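Local coordinates for molybdopterin synthase catalytic subunit (Homo sapiens, PDB 5MPO), which catalyses the conversion of precursor Z into molybdopterin by transferring two sulfur atoms from a thiocarboxylated carrier protein to form the dithiolene group, at residues 83-88 with 123-128. Residues are numbered along the deposited sequence; the frame is centred on the assembly and turned at random.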
loop_
_atom_site.group_PDB
_atom_site.type_symbol
_atom_site.label_atom_id
_atom_site.label_comp_id
_atom_site.label_asym_id
_atom_site.label_seq_id
_atom_site.Cartn_x
_atom_site.Cartn_y
_atom_site.Cartn_z
ATOM N N SER C 83 -14.781 5.402 -9.469
ATOM C CA SER C 83 -15.951 4.741 -9.960
ATOM C C SER C 83 -15.539 3.451 -10.703
ATOM O O SER C 83 -16.155 2.410 -10.604
ATOM C CB SER C 83 -16.695 5.780 -10.832
ATOM O OG SER C 83 -17.748 5.197 -11.533
ATOM N N ASP C 84 -14.462 3.511 -11.454
ATOM C CA ASP C 84 -13.986 2.334 -12.125
ATOM C C ASP C 84 -13.461 1.297 -11.130
ATOM O O ASP C 84 -13.696 0.111 -11.284
ATOM C CB ASP C 84 -12.926 2.756 -13.111
ATOM C CG ASP C 84 -13.552 3.492 -14.356
ATOM O OD1 ASP C 84 -14.776 3.352 -14.657
ATOM O OD2 ASP C 84 -12.810 4.182 -15.048
ATOM N N ILE C 85 -12.762 1.752 -10.116
ATOM C CA ILE C 85 -12.330 0.889 -9.062
ATOM C C ILE C 85 -13.513 0.150 -8.460
ATOM O O ILE C 85 -13.451 -1.056 -8.314
ATOM C CB ILE C 85 -11.585 1.645 -7.961
ATOM C CG1 ILE C 85 -10.154 1.953 -8.425
ATOM C CG2 ILE C 85 -11.546 0.839 -6.682
ATOM C CD1 ILE C 85 -9.402 2.856 -7.489
ATOM N N ARG C 86 -14.595 0.846 -8.174
ATOM C CA ARG C 86 -15.769 0.175 -7.593
ATOM C C ARG C 86 -16.516 -0.745 -8.594
ATOM O O ARG C 86 -17.339 -1.539 -8.195
ATOM C CB ARG C 86 -16.734 1.199 -7.023
ATOM C CG ARG C 86 -16.186 1.956 -5.856
ATOM C CD ARG C 86 -17.115 3.099 -5.462
ATOM N NE ARG C 86 -16.496 3.961 -4.434
ATOM C CZ ARG C 86 -16.320 3.647 -3.154
ATOM N NH1 ARG C 86 -16.737 2.506 -2.667
ATOM N NH2 ARG C 86 -15.739 4.512 -2.332
ATOM N N GLN C 87 -16.215 -0.657 -9.881
ATOM C CA GLN C 87 -16.818 -1.561 -10.845
ATOM C C GLN C 87 -16.108 -2.926 -10.809
ATOM O O GLN C 87 -16.698 -3.954 -11.078
ATOM C CB GLN C 87 -16.951 -0.882 -12.210
ATOM C CG GLN C 87 -16.567 -1.746 -13.421
ATOM C CD GLN C 87 -16.628 -1.020 -14.791
ATOM O OE1 GLN C 87 -16.829 0.226 -14.890
ATOM N NE2 GLN C 87 -16.463 -1.814 -15.860
ATOM N N LYS C 88 -14.872 -2.970 -10.380
ATOM C CA LYS C 88 -14.209 -4.252 -10.278
ATOM C C LYS C 88 -14.029 -4.854 -8.863
ATOM O O LYS C 88 -14.232 -6.048 -8.666
ATOM C CB LYS C 88 -12.826 -4.146 -10.894
ATOM C CG LYS C 88 -12.074 -5.441 -10.771
ATOM C CD LYS C 88 -10.835 -5.432 -11.559
ATOM C CE LYS C 88 -10.126 -6.729 -11.325
ATOM N NZ LYS C 88 -8.847 -6.667 -12.014
ATOM N N LEU C 123 -5.085 -3.607 -2.027
ATOM C CA LEU C 123 -3.758 -3.488 -2.669
ATOM C C LEU C 123 -3.872 -3.274 -4.142
ATOM O O LEU C 123 -3.173 -2.474 -4.694
ATOM C CB LEU C 123 -2.951 -4.756 -2.493
ATOM C CG LEU C 123 -2.513 -5.012 -1.043
ATOM C CD1 LEU C 123 -2.396 -6.527 -0.728
ATOM C CD2 LEU C 123 -1.201 -4.246 -0.790
ATOM N N GLU C 124 -4.723 -4.034 -4.794
ATOM C CA GLU C 124 -4.882 -3.886 -6.229
ATOM C C GLU C 124 -5.502 -2.529 -6.616
ATOM O O GLU C 124 -5.075 -1.936 -7.584
ATOM C CB GLU C 124 -5.705 -5.041 -6.795
ATOM C CG GLU C 124 -4.927 -6.377 -6.765
ATOM C CD GLU C 124 -5.708 -7.576 -7.302
ATOM O OE1 GLU C 124 -6.740 -7.405 -7.932
ATOM O OE2 GLU C 124 -5.287 -8.724 -7.079
ATOM N N ALA C 125 -6.485 -2.045 -5.860
ATOM C CA ALA C 125 -7.143 -0.796 -6.166
ATOM C C ALA C 125 -6.192 0.391 -5.958
ATOM O O ALA C 125 -6.215 1.345 -6.727
ATOM C CB ALA C 125 -8.408 -0.635 -5.345
ATOM N N VAL C 126 -5.302 0.300 -4.979
ATOM C CA VAL C 126 -4.364 1.370 -4.745
ATOM C C VAL C 126 -3.415 1.422 -5.908
ATOM O O VAL C 126 -3.081 2.496 -6.441
ATOM C CB VAL C 126 -3.599 1.181 -3.441
ATOM C CG1 VAL C 126 -2.313 1.994 -3.419
ATOM C CG2 VAL C 126 -4.469 1.635 -2.290
ATOM N N SER C 127 -2.999 0.249 -6.318
ATOM C CA SER C 127 -2.079 0.137 -7.414
ATOM C C SER C 127 -2.686 0.689 -8.725
ATOM O O SER C 127 -2.046 1.459 -9.406
ATOM C CB SER C 127 -1.652 -1.317 -7.566
ATOM O OG SER C 127 -0.698 -1.412 -8.576
ATOM N N TYR C 128 -3.909 0.283 -9.057
ATOM C CA TYR C 128 -4.621 0.835 -10.189
ATOM C C TYR C 128 -4.830 2.379 -10.068
ATOM O O TYR C 128 -4.750 3.081 -11.052
ATOM C CB TYR C 128 -5.990 0.210 -10.319
ATOM C CG TYR C 128 -6.816 0.839 -11.434
ATOM C CD1 TYR C 128 -6.603 0.475 -12.803
ATOM C CD2 TYR C 128 -7.817 1.804 -11.142
ATOM C CE1 TYR C 128 -7.382 1.010 -13.820
ATOM C CE2 TYR C 128 -8.597 2.374 -12.169
ATOM C CZ TYR C 128 -8.386 1.995 -13.503
ATOM O OH TYR C 128 -9.147 2.570 -14.518
HETATM O O HOH W 1 -6.977 -8.097 -10.642
#
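Glu124 OE1 is gripped by two partners: a water 2.8 Å away that donates to it, and the indole NE1 of Trp89, just beyond the end of helix 73-88. The same water accepts a hydrogen bond from Lys88 NZ at 2.7 Å, so the opposite charges are linked through the water, while Lys88 NZ and Glu124 OE1 are 4.7 Å apart. Lys88 reaches the water with a fully extended side chain. Beside this water bridge the contact is apolar and centres on Ile85. Its CG2 meets Ala125 CB at 3.7 Å, while CG1 reaches Tyr128 CD2 at 3.6 Å, and CD1 lies against the carbonyl oxygen of Ala125. Helices 73-88 and 119-136 run nearly antiparallel here (149°) on one face of the mixed sheet of the MoaE fold; Ile85 also packs on Val91 and Ile94 of strand 91-99, and Val126 on Phe49 of strand 45-52. Tyr128 extends toward helix 73-88 because its ring is turned away from its own amide nitrogen (chi1 176°), and it lies alongside the oppositely directed Ile85. Its OH ends 4.0 Å from Asp84 CB; the Asp84 carboxylate is turned 68° from the ring plane, and the two residues form no hydrogen bond.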